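Local coordinates for carbohydrate esterase family 2 (CE2) (PDB 4XVH), which probably removes acetyl groups from xylan, pairing a carbohydrate-binding beta-sandwich domain with a hydrolase domain of the SGNH type, at residues Ala234-Val239 with Val282-Ala287; Asp241-Lys244 with His250-Leu253; Gln111-Gly116 with Gln183-Tyr188; Tyr144-Ala149 with Ala154-Val159. All coordinates share one frame; numbering follows the deposited sequence.

Contact 1. Residues Ala234-Val239 with Val282-Ala287; sequences AMVKFV and VSRLGA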
loop_
_atom_site.group_PDB
_atom_site.type_symbol
_atom_site.label_atom_id
_atom_site.label_comp_id
_atom_site.label_asym_id
_atom_site.label_seq_id
_atom_site.Cartn_x
_atom_site.Cartn_y
_atom_site.Cartn_z
ATOM N N ALA A 234 9.304 7.858 17.828
ATOM C CA ALA A 234 8.552 6.709 17.352
ATOM C C ALA A 234 8.969 6.279 15.961
ATOM O O ALA A 234 8.948 5.080 15.624
ATOM C CB ALA A 234 7.073 7.013 17.341
ATOM N N MET A 235 9.285 7.262 15.130
ATOM C CA MET A 235 9.754 6.963 13.779
ATOM C C MET A 235 11.080 6.173 13.868
ATOM O O MET A 235 11.260 5.179 13.187
ATOM C CB MET A 235 9.932 8.254 12.982
ATOM C CG MET A 235 10.346 8.031 11.533
ATOM S SD MET A 235 9.011 7.288 10.509
ATOM C CE MET A 235 7.961 8.711 10.145
ATOM N N VAL A 236 11.988 6.613 14.736
ATOM C CA VAL A 236 13.243 5.892 14.919
ATOM C C VAL A 236 12.967 4.468 15.422
ATOM O O VAL A 236 13.459 3.490 14.862
ATOM C CB VAL A 236 14.171 6.651 15.883
ATOM C CG1 VAL A 236 15.370 5.787 16.280
ATOM C CG2 VAL A 236 14.629 7.961 15.226
ATOM N N LYS A 237 12.110 4.349 16.428
ATOM C CA LYS A 237 11.803 3.047 17.003
ATOM C C LYS A 237 11.131 2.078 15.998
ATOM O O LYS A 237 11.431 0.877 15.979
ATOM C CB LYS A 237 10.920 3.251 18.241
ATOM C CG LYS A 237 10.561 1.979 18.987
ATOM C CD LYS A 237 11.814 1.275 19.521
ATOM C CE LYS A 237 11.438 0.199 20.557
ATOM N NZ LYS A 237 10.231 -0.567 20.081
ATOM N N PHE A 238 10.224 2.605 15.169
ATOM C CA PHE A 238 9.512 1.789 14.186
ATOM C C PHE A 238 10.524 1.202 13.172
ATOM O O PHE A 238 10.515 0.012 12.887
ATOM C CB PHE A 238 8.435 2.615 13.465
ATOM C CG PHE A 238 7.540 1.801 12.549
ATOM C CD1 PHE A 238 7.317 0.451 12.795
ATOM C CD2 PHE A 238 6.936 2.384 11.448
ATOM C CE1 PHE A 238 6.505 -0.316 11.945
ATOM C CE2 PHE A 238 6.119 1.639 10.601
ATOM C CZ PHE A 238 5.909 0.259 10.865
ATOM N N VAL A 239 11.410 2.042 12.665
ATOM C CA VAL A 239 12.447 1.552 11.785
ATOM C C VAL A 239 13.342 0.532 12.508
ATOM O O VAL A 239 13.633 -0.546 11.969
ATOM C CB VAL A 239 13.277 2.719 11.222
ATOM C CG1 VAL A 239 14.527 2.199 10.533
ATOM C CG2 VAL A 239 12.396 3.552 10.224
ATOM N N VAL A 282 15.951 10.492 10.407
ATOM C CA VAL A 282 16.928 9.985 9.438
ATOM C C VAL A 282 18.346 10.155 9.956
ATOM O O VAL A 282 19.146 9.231 9.898
ATOM C CB VAL A 282 16.782 10.682 8.076
ATOM C CG1 VAL A 282 18.014 10.420 7.187
ATOM C CG2 VAL A 282 15.497 10.222 7.405
ATOM N N SER A 283 18.649 11.325 10.504
ATOM C CA SER A 283 19.961 11.563 11.105
ATOM C C SER A 283 20.276 10.549 12.230
ATOM O O SER A 283 21.388 10.021 12.302
ATOM C CB SER A 283 20.031 12.996 11.628
ATOM O OG SER A 283 21.322 13.315 12.123
ATOM N N ARG A 284 19.299 10.250 13.087
ATOM C CA ARG A 284 19.531 9.301 14.176
ATOM C C ARG A 284 19.687 7.863 13.645
ATOM O O ARG A 284 20.399 7.049 14.243
ATOM C CB ARG A 284 18.403 9.354 15.219
ATOM C CG ARG A 284 18.069 10.758 15.755
ATOM C CD ARG A 284 17.871 10.792 17.263
ATOM N NE ARG A 284 16.832 9.902 17.788
ATOM C CZ ARG A 284 15.665 10.314 18.290
ATOM N NH1 ARG A 284 15.364 11.611 18.336
ATOM N NH2 ARG A 284 14.790 9.425 18.746
ATOM N N LEU A 285 19.051 7.559 12.515
ATOM C CA LEU A 285 19.032 6.180 12.024
ATOM C C LEU A 285 20.281 5.791 11.243
ATOM O O LEU A 285 20.601 4.616 11.120
ATOM C CB LEU A 285 17.796 5.954 11.154
ATOM C CG LEU A 285 16.488 5.867 11.933
ATOM C CD1 LEU A 285 15.282 6.005 10.968
ATOM C CD2 LEU A 285 16.401 4.584 12.759
ATOM N N GLY A 286 20.972 6.776 10.697
ATOM C CA GLY A 286 22.188 6.498 9.957
ATOM C C GLY A 286 22.015 6.352 8.453
ATOM O O GLY A 286 20.980 6.697 7.864
ATOM N N ALA A 287 23.056 5.802 7.841
ATOM C CA ALA A 287 23.228 5.826 6.400
ATOM C C ALA A 287 22.187 5.009 5.605
ATOM O O ALA A 287 21.991 5.253 4.417
ATOM C CB ALA A 287 24.661 5.349 6.052
#
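Leu285, at the end of helix 270-285, pushes its branched tip against Val236 and Val239 of helix 228-243, joining two neighbouring helices of the alpha/beta/alpha fold of the SGNH hydrolases. With CG anti to its carbonyl carbon (chi1 -73°), the leucine can share its methyls between two positions three residues apart on the same face of the other helix. CD2 takes the place between the valines, 3.9 Å from Val236 CG1 and 3.8 Å from Val239 CG1. CD1 turns to Val239 and comes within 3.9 Å of its CG2. Leu285 and Val236 run past each other in opposite directions, and Leu285 CD2 also rests 3.8 Å from the carbonyl O of Val236. Putting an alanine here removes both methyls and would probably open a gap between the helices, with Val236 and Val239 losing their common partner. Leu253 of strand 250-254 packs on Leu285 as well, tying the helix pair to the sheet. Directly after the leucine the chain leaves the helix at Gly286, whose positive phi of 95° suits glycine. Arg284 takes the other branch of Val236. Its chain bends at chi2 and chi3, and NH2 forms a salt bridge with Asp233, which is likely to steady the guanidinium where one of its faces lies over the valine. There Val236 CG2 sits 3.8 Å from Arg284 NH2.

Contact 2. Residues Asp241-Lys244 with His250-Leu253; sequences DIQK and HFFL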
loop_
_atom_site.group_PDB
_atom_site.type_symbol
_atom_site.label_atom_id
_atom_site.label_comp_id
_atom_site.label_asym_id
_atom_site.label_seq_id
_atom_site.Cartn_x
_atom_site.Cartn_y
_atom_site.Cartn_z
ATOM N N ASP A 241 12.537 -1.369 14.900
ATOM C CA ASP A 241 11.742 -2.594 15.039
ATOM C C ASP A 241 11.695 -3.384 13.712
ATOM O O ASP A 241 11.796 -4.623 13.718
ATOM C CB ASP A 241 10.322 -2.278 15.514
ATOM C CG ASP A 241 10.273 -1.838 16.971
ATOM O OD1 ASP A 241 11.256 -2.053 17.713
ATOM O OD2 ASP A 241 9.245 -1.276 17.371
ATOM N N ILE A 242 11.578 -2.689 12.581
ATOM C CA ILE A 242 11.570 -3.392 11.292
ATOM C C ILE A 242 12.954 -4.000 10.997
ATOM O O ILE A 242 13.069 -5.085 10.406
ATOM C CB ILE A 242 11.134 -2.445 10.133
ATOM C CG1 ILE A 242 9.736 -1.897 10.430
ATOM C CG2 ILE A 242 11.160 -3.166 8.767
ATOM C CD1 ILE A 242 9.298 -0.828 9.451
ATOM N N GLN A 243 13.996 -3.316 11.463
ATOM C CA GLN A 243 15.362 -3.765 11.244
ATOM C C GLN A 243 15.686 -5.033 12.024
ATOM O O GLN A 243 16.630 -5.740 11.683
ATOM C CB GLN A 243 16.352 -2.667 11.623
ATOM C CG GLN A 243 16.376 -1.481 10.671
ATOM C CD GLN A 243 17.296 -0.394 11.189
ATOM O OE1 GLN A 243 17.270 -0.064 12.384
ATOM N NE2 GLN A 243 18.159 0.121 10.320
ATOM N N LYS A 244 14.911 -5.323 13.062
ATOM C CA LYS A 244 15.018 -6.626 13.728
ATOM C C LYS A 244 14.822 -7.750 12.701
ATOM O O LYS A 244 15.440 -8.818 12.796
ATOM C CB LYS A 244 13.989 -6.750 14.858
ATOM C CG LYS A 244 14.344 -5.952 16.107
ATOM C CD LYS A 244 13.349 -6.210 17.258
ATOM C CE LYS A 244 13.968 -5.894 18.641
ATOM N NZ LYS A 244 13.209 -4.892 19.468
ATOM N N HIS A 250 17.287 -0.615 3.181
ATOM C CA HIS A 250 17.297 0.841 3.250
ATOM C C HIS A 250 15.883 1.350 3.514
ATOM O O HIS A 250 14.906 0.771 3.027
ATOM C CB HIS A 250 17.847 1.455 1.967
ATOM C CG HIS A 250 19.336 1.334 1.856
ATOM N ND1 HIS A 250 20.173 2.426 1.820
ATOM C CD2 HIS A 250 20.138 0.244 1.802
ATOM C CE1 HIS A 250 21.431 2.017 1.758
ATOM N NE2 HIS A 250 21.435 0.697 1.725
ATOM N N PHE A 251 15.779 2.433 4.285
ATOM C CA PHE A 251 14.467 2.968 4.643
ATOM C C PHE A 251 14.253 4.340 4.003
ATOM O O PHE A 251 15.161 5.203 4.019
ATOM C CB PHE A 251 14.334 3.041 6.181
ATOM C CG PHE A 251 14.233 1.681 6.824
ATOM C CD1 PHE A 251 15.361 0.881 6.942
ATOM C CD2 PHE A 251 12.993 1.181 7.223
ATOM C CE1 PHE A 251 15.291 -0.375 7.503
ATOM C CE2 PHE A 251 12.886 -0.070 7.781
ATOM C CZ PHE A 251 14.042 -0.869 7.915
ATOM N N PHE A 252 13.051 4.537 3.466
ATOM C CA PHE A 252 12.674 5.744 2.749
ATOM C C PHE A 252 11.486 6.377 3.457
ATOM O O PHE A 252 10.356 5.868 3.398
ATOM C CB PHE A 252 12.391 5.399 1.276
ATOM C CG PHE A 252 13.622 4.863 0.587
ATOM C CD1 PHE A 252 13.943 3.506 0.677
ATOM C CD2 PHE A 252 14.546 5.725 0.006
ATOM C CE1 PHE A 252 15.121 3.000 0.129
ATOM C CE2 PHE A 252 15.753 5.202 -0.565
ATOM C CZ PHE A 252 16.014 3.843 -0.500
ATOM N N LEU A 253 11.769 7.485 4.138
ATOM C CA LEU A 253 10.811 8.168 5.004
ATOM C C LEU A 253 10.273 9.425 4.330
ATOM O O LEU A 253 11.017 10.365 4.043
ATOM C CB LEU A 253 11.470 8.521 6.345
ATOM C CG LEU A 253 12.241 7.386 7.036
ATOM C CD1 LEU A 253 12.727 7.788 8.452
ATOM C CD2 LEU A 253 11.460 6.093 7.134
#
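Ile242 and Gln243, near the end of helix 228-243, meet Phe251 of strand 250-254 across a wide backbone gap: the closest CA atoms, those of Gln243 and His250, are 9.4 Å apart, and no hydrogen bond spans it. The helix is the connection in a beta-alpha-beta crossover, carrying the chain from strand 207-211 to the adjacent parallel strand 250-254, and a short loop turns it back into the sheet. Side chains alone close the distance. Phe251 is directed toward the helix from its backbone, and with CG anti to the carbonyl carbon (chi1 -70°) its ring reaches out edge first. Ile242 CG2 meets that edge close to the ring plane, 3.7 Å from Phe251 CE2. Gln243 arrives differently: its CG approaches the ring obliquely and comes to 3.5 Å from Phe251 CE1. This methylene is the closer group, since Gln243 CD stays 4.2 Å from Phe251 CE1; the chain beyond CG is extended, and the amide, its plane 87° from that of the ring, is not stacked on it. Val239, one helical turn before Gln243, and Val208 of the neighbouring strand also touch Phe251, while Phe252 packs against helix 309-327. The phenyl tip is thus gripped by two successive residues: Phe251 CZ lies 3.8 Å from Ile242 CG2 and 3.7 Å from Gln243 CG.

Contact 3. Residues Gln111-Gly116 with Gln183-Tyr188; sequences QIDIIG and QLYTRY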
loop_
_atom_site.group_PDB
_atom_site.type_symbol
_atom_site.label_atom_id
_atom_site.label_comp_id
_atom_site.label_asym_id
_atom_site.label_seq_id
_atom_site.Cartn_x
_atom_site.Cartn_y
_atom_site.Cartn_z
ATOM N N GLN A 111 12.710 -6.454 -3.924
ATOM C CA GLN A 111 11.489 -6.510 -3.095
ATOM C C GLN A 111 11.375 -5.252 -2.253
ATOM O O GLN A 111 12.375 -4.808 -1.650
ATOM C CB GLN A 111 11.509 -7.756 -2.161
ATOM C CG GLN A 111 11.603 -9.117 -2.902
ATOM C CD GLN A 111 11.724 -10.310 -1.935
ATOM O OE1 GLN A 111 12.246 -10.163 -0.840
ATOM N NE2 GLN A 111 11.220 -11.485 -2.338
ATOM N N ILE A 112 10.166 -4.708 -2.154
ATOM C CA ILE A 112 9.964 -3.442 -1.452
ATOM C C ILE A 112 8.709 -3.470 -0.565
ATOM O O ILE A 112 7.624 -3.822 -1.041
ATOM C CB ILE A 112 9.832 -2.283 -2.486
ATOM C CG1 ILE A 112 11.120 -2.134 -3.325
ATOM C CG2 ILE A 112 9.481 -0.989 -1.816
ATOM C CD1 ILE A 112 11.018 -1.000 -4.380
ATOM N N ASP A 113 8.843 -3.073 0.696
ATOM C CA ASP A 113 7.670 -2.842 1.549
ATOM C C ASP A 113 7.250 -1.374 1.466
ATOM O O ASP A 113 8.099 -0.474 1.477
ATOM C CB ASP A 113 7.956 -3.179 3.013
ATOM C CG ASP A 113 7.731 -4.657 3.337
ATOM O OD1 ASP A 113 7.567 -5.451 2.388
ATOM O OD2 ASP A 113 7.744 -5.027 4.537
ATOM N N ILE A 114 5.941 -1.136 1.422
ATOM C CA ILE A 114 5.426 0.224 1.461
ATOM C C ILE A 114 4.419 0.345 2.592
ATOM O O ILE A 114 3.395 -0.313 2.568
ATOM C CB ILE A 114 4.758 0.586 0.144
ATOM C CG1 ILE A 114 5.642 0.089 -1.030
ATOM C CG2 ILE A 114 4.487 2.091 0.096
ATOM C CD1 ILE A 114 4.881 -0.307 -2.262
ATOM N N ILE A 115 4.716 1.174 3.587
ATOM C CA ILE A 115 3.916 1.193 4.810
ATOM C C ILE A 115 3.311 2.580 4.988
ATOM O O ILE A 115 4.049 3.560 4.935
ATOM C CB ILE A 115 4.767 0.863 6.046
ATOM C CG1 ILE A 115 5.489 -0.490 5.864
ATOM C CG2 ILE A 115 3.881 0.891 7.317
ATOM C CD1 ILE A 115 6.703 -0.689 6.821
ATOM N N GLY A 116 1.994 2.672 5.209
ATOM C CA GLY A 116 1.414 3.987 5.383
ATOM C C GLY A 116 -0.062 4.026 5.684
ATOM O O GLY A 116 -0.632 3.078 6.263
ATOM N N GLN A 183 1.734 -1.695 15.164
ATOM C CA GLN A 183 1.046 -2.892 15.613
ATOM C C GLN A 183 0.453 -3.668 14.437
ATOM O O GLN A 183 0.551 -4.891 14.388
ATOM C CB GLN A 183 -0.061 -2.529 16.630
ATOM C CG GLN A 183 -0.943 -3.690 17.080
ATOM C CD GLN A 183 -2.043 -3.228 18.068
ATOM O OE1 GLN A 183 -2.089 -2.058 18.439
ATOM N NE2 GLN A 183 -2.919 -4.151 18.485
ATOM N N LEU A 184 -0.186 -2.953 13.517
ATOM C CA LEU A 184 -0.821 -3.579 12.370
ATOM C C LEU A 184 0.217 -4.284 11.504
ATOM O O LEU A 184 -0.048 -5.336 10.933
ATOM C CB LEU A 184 -1.591 -2.530 11.554
ATOM C CG LEU A 184 -2.818 -2.027 12.368
ATOM C CD1 LEU A 184 -3.595 -0.921 11.653
ATOM C CD2 LEU A 184 -3.743 -3.173 12.792
ATOM N N TYR A 185 1.399 -3.683 11.407
ATOM C CA TYR A 185 2.503 -4.284 10.653
ATOM C C TYR A 185 2.973 -5.651 11.198
ATOM O O TYR A 185 3.714 -6.370 10.500
ATOM C CB TYR A 185 3.684 -3.317 10.605
ATOM C CG TYR A 185 4.810 -3.683 9.649
ATOM C CD1 TYR A 185 4.652 -3.564 8.260
ATOM C CD2 TYR A 185 6.033 -4.107 10.136
ATOM C CE1 TYR A 185 5.698 -3.876 7.396
ATOM C CE2 TYR A 185 7.058 -4.415 9.291
ATOM C CZ TYR A 185 6.901 -4.310 7.936
ATOM O OH TYR A 185 7.973 -4.607 7.118
ATOM N N THR A 186 2.541 -6.032 12.403
ATOM C CA THR A 186 2.913 -7.362 12.926
ATOM C C THR A 186 1.926 -8.455 12.521
ATOM O O THR A 186 2.124 -9.635 12.840
ATOM C CB THR A 186 3.009 -7.409 14.471
ATOM O OG1 THR A 186 1.707 -7.244 15.041
ATOM C CG2 THR A 186 3.949 -6.328 15.015
ATOM N N ARG A 187 0.860 -8.068 11.831
ATOM C CA ARG A 187 -0.219 -9.010 11.539
ATOM C C ARG A 187 -0.072 -9.612 10.162
ATOM O O ARG A 187 0.415 -8.938 9.279
ATOM C CB ARG A 187 -1.589 -8.293 11.643
ATOM C CG ARG A 187 -1.903 -7.763 13.039
ATOM C CD ARG A 187 -3.225 -6.999 13.017
ATOM N NE ARG A 187 -3.638 -6.634 14.367
ATOM C CZ ARG A 187 -4.823 -6.113 14.648
ATOM N NH1 ARG A 187 -5.706 -5.907 13.671
ATOM N NH2 ARG A 187 -5.122 -5.802 15.900
ATOM N N TYR A 188 -0.525 -10.851 9.962
ATOM C CA TYR A 188 -0.452 -11.454 8.633
ATOM C C TYR A 188 -1.471 -10.765 7.739
ATOM O O TYR A 188 -1.115 -9.907 6.937
ATOM C CB TYR A 188 -0.734 -12.968 8.636
ATOM C CG TYR A 188 0.172 -13.690 7.638
ATOM C CD1 TYR A 188 0.893 -14.827 7.995
ATOM C CD2 TYR A 188 0.440 -13.103 6.393
ATOM C CE1 TYR A 188 1.748 -15.450 7.084
ATOM C CE2 TYR A 188 1.298 -13.698 5.489
ATOM C CZ TYR A 188 1.941 -14.873 5.835
ATOM O OH TYR A 188 2.802 -15.420 4.910
#
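Tyr185 holds its CG anti to the backbone N (chi1 -169°), which sends the ring across to strand 111-116, and there Asp113, with CG opposite its carbonyl carbon (chi1 -86°), offers OD2 to the phenol. The hydroxyl donates to that oxygen in a 2.6 Å hydrogen bond between Tyr185 OH and Asp113 OD2, meeting it nearly along the C-O axis. OD2 lies at the edge of the tyrosine ring, close to its plane, while the carboxylate itself is twisted 81° out of that plane. The other oxygen, OD1, accepts from Trp203 NE1, so this buried carboxylate has a donor on each oxygen, consistent with its carrying a charge. Ile115, two residues further along the strand, crosses the ring at about a right angle. Its CD1 presses to 3.4 Å from Tyr185 CE1 and its CG1 to 3.7 Å from the same carbon, a snug fit that limits the ring's freedom to shift. Tyr185 itself sits within a type I turn from Leu184 to Arg187, closed by Arg187 N bonding to Leu184 O at 3.0 Å; separately, Thr186 OG1 bonds at 2.7 Å to Gln183 O, which also accepts from Thr186 N. The strand, first in chain order of the five-stranded parallel sheet, runs into the Gly-Asp-Ser signature of the GDSL family, Gly116, Asp117 and Ser118, the last two lining the pocket that holds a bound polyether.

Contact 4. Residues Tyr144-Ala149 with Ala154-Val159; sequences YGVLAA and ADYSVV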
loop_
_atom_site.group_PDB
_atom_site.type_symbol
_atom_site.label_atom_id
_atom_site.label_comp_id
_atom_site.label_asym_id
_atom_site.label_seq_id
_atom_site.Cartn_x
_atom_site.Cartn_y
_atom_site.Cartn_z
ATOM N N TYR A 144 1.831 6.053 -5.567
ATOM C CA TYR A 144 3.248 6.410 -5.686
ATOM C C TYR A 144 4.138 5.204 -5.316
ATOM O O TYR A 144 5.140 4.934 -5.972
ATOM C CB TYR A 144 3.583 7.627 -4.779
ATOM C CG TYR A 144 3.597 7.211 -3.318
ATOM C CD1 TYR A 144 2.400 6.973 -2.614
ATOM C CD2 TYR A 144 4.802 6.949 -2.673
ATOM C CE1 TYR A 144 2.419 6.516 -1.288
ATOM C CE2 TYR A 144 4.835 6.506 -1.367
ATOM C CZ TYR A 144 3.639 6.293 -0.673
ATOM O OH TYR A 144 3.715 5.828 0.633
ATOM N N GLY A 145 3.770 4.449 -4.279
ATOM C CA GLY A 145 4.668 3.371 -3.858
ATOM C C GLY A 145 4.695 2.212 -4.845
ATOM O O GLY A 145 5.742 1.640 -5.150
ATOM N N VAL A 146 3.520 1.835 -5.333
ATOM C CA VAL A 146 3.438 0.778 -6.350
ATOM C C VAL A 146 4.065 1.184 -7.696
ATOM O O VAL A 146 4.775 0.392 -8.343
ATOM C CB VAL A 146 1.969 0.368 -6.522
ATOM C CG1 VAL A 146 1.810 -0.594 -7.723
ATOM C CG2 VAL A 146 1.497 -0.278 -5.173
ATOM N N LEU A 147 3.823 2.420 -8.117
ATOM C CA LEU A 147 4.403 2.896 -9.363
ATOM C C LEU A 147 5.963 2.921 -9.283
ATOM O O LEU A 147 6.650 2.620 -10.259
ATOM C CB LEU A 147 3.847 4.281 -9.702
ATOM C CG LEU A 147 2.364 4.297 -10.108
ATOM C CD1 LEU A 147 1.940 5.745 -10.489
ATOM C CD2 LEU A 147 2.154 3.316 -11.292
ATOM N N ALA A 148 6.495 3.268 -8.116
ATOM C CA ALA A 148 7.939 3.210 -7.884
ATOM C C ALA A 148 8.442 1.766 -7.968
ATOM O O ALA A 148 9.466 1.513 -8.588
ATOM C CB ALA A 148 8.300 3.823 -6.502
ATOM N N ALA A 149 7.746 0.837 -7.320
ATOM C CA ALA A 149 8.166 -0.575 -7.363
ATOM C C ALA A 149 8.101 -1.091 -8.811
ATOM O O ALA A 149 9.009 -1.753 -9.282
ATOM C CB ALA A 149 7.263 -1.418 -6.428
ATOM N N ALA A 154 10.422 -4.271 -9.174
ATOM C CA ALA A 154 10.405 -4.971 -7.889
ATOM C C ALA A 154 9.029 -5.507 -7.490
ATOM O O ALA A 154 8.016 -4.867 -7.747
ATOM C CB ALA A 154 10.909 -4.060 -6.775
ATOM N N ASP A 155 9.014 -6.672 -6.836
ATOM C CA ASP A 155 7.816 -7.118 -6.124
ATOM C C ASP A 155 7.613 -6.173 -4.944
ATOM O O ASP A 155 8.558 -5.507 -4.481
ATOM C CB ASP A 155 7.959 -8.577 -5.630
ATOM C CG ASP A 155 7.356 -9.581 -6.603
ATOM O OD1 ASP A 155 6.507 -9.186 -7.427
ATOM O OD2 ASP A 155 7.738 -10.759 -6.565
ATOM N N TYR A 156 6.398 -6.103 -4.431
ATOM C CA TYR A 156 6.181 -5.198 -3.314
ATOM C C TYR A 156 5.130 -5.787 -2.365
ATOM O O TYR A 156 4.424 -6.759 -2.697
ATOM C CB TYR A 156 5.763 -3.798 -3.803
ATOM C CG TYR A 156 4.543 -3.829 -4.697
ATOM C CD1 TYR A 156 3.265 -3.775 -4.155
ATOM C CD2 TYR A 156 4.666 -3.918 -6.089
ATOM C CE1 TYR A 156 2.139 -3.801 -4.957
ATOM C CE2 TYR A 156 3.539 -3.950 -6.899
ATOM C CZ TYR A 156 2.283 -3.879 -6.318
ATOM O OH TYR A 156 1.147 -3.905 -7.083
ATOM N N SER A 157 5.081 -5.209 -1.179
ATOM C CA SER A 157 4.077 -5.510 -0.186
ATOM C C SER A 157 3.613 -4.197 0.413
ATOM O O SER A 157 4.424 -3.450 0.975
ATOM C CB SER A 157 4.631 -6.416 0.914
ATOM O OG SER A 157 3.626 -6.658 1.865
ATOM N N VAL A 158 2.322 -3.906 0.239
ATOM C CA VAL A 158 1.716 -2.720 0.823
ATOM C C VAL A 158 1.058 -3.106 2.141
ATOM O O VAL A 158 0.231 -4.022 2.186
ATOM C CB VAL A 158 0.647 -2.100 -0.109
ATOM C CG1 VAL A 158 -0.053 -0.922 0.578
ATOM C CG2 VAL A 158 1.288 -1.637 -1.423
ATOM N N VAL A 159 1.446 -2.417 3.204
ATOM C CA VAL A 159 0.799 -2.563 4.490
ATOM C C VAL A 159 0.311 -1.196 4.890
ATOM O O VAL A 159 1.095 -0.370 5.351
ATOM C CB VAL A 159 1.740 -3.122 5.567
ATOM C CG1 VAL A 159 0.956 -3.314 6.872
ATOM C CG2 VAL A 159 2.283 -4.463 5.114
#
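Tyr156 turns one ring face to Val146, which sits over it near the rim, while Ala149, one turn further along helix 144-151, meets the ring obliquely from the same side. Both valine methyls come down on that side near the phenol end, Val146 CG1 3.4 Å from Tyr156 OH and Val146 CG2 3.6 Å from Tyr156 CE1. Near the root of the side chain Ala149 takes over, its CB 3.6 Å from Tyr156 CD2. The tyrosine reaches both by accepting the crowded position for CG, between the backbone N and the carbonyl carbon (chi1 55°), which keeps the ring alongside the helix. Val158, two residues on, adds a looser touch, its CG2 4.0 Å from Val146 CG2. Exchanging the tyrosine for a serine would probably leave Val146 and Ala149 without the ring they pack on and open a gap between helix and strand. The axes of 144-149 and 155-159 run nearly antiparallel (166°) and approach to 8.6 Å; the helix is the connection of a beta-alpha-beta crossover from strand 111-116 to its parallel neighbour 155-160. Where the chain turns from helix to strand, Ala154 N donates to Ala149 O at 2.9 Å, almost straight (168° at the hydrogen) although the donor stands somewhat off the carbonyl plane. Ile114, on the adjacent strand, also packs on Tyr156. The side-chain contact is mostly apolar, the phenol oxygen lying against a valine methyl, so burial of methyls and ring carbons joins helix to sheet, while one backbone bond fixes the tight connection and satisfies a carbonyl near the helix end.

All four contacts belong to the GDSL-like hydrolase domain and gather round its parallel sheet, ordered 155-160, 111-116, 207-211, 250-254, 289-292. Along the chain, contact 4 is nested within the loop closed by contact 3; contact 1 follows and encloses contact 2. Contacts 1 and 2 share helix 228-243, their centres about 8 Å apart, and meet where Met235 and Val282 pack on Leu253. The same helix reaches contact 3, about 11 Å from contact 2 between centres, through Ile242 against Ile115 and Tyr185. Contacts 3 and 4 lie on adjacent strands, probably hydrogen-bonded through Ile114 N and Ser157 O. Contacts 1 and 4, about 21 Å apart between centres, do not touch; the sheet lies between their helices.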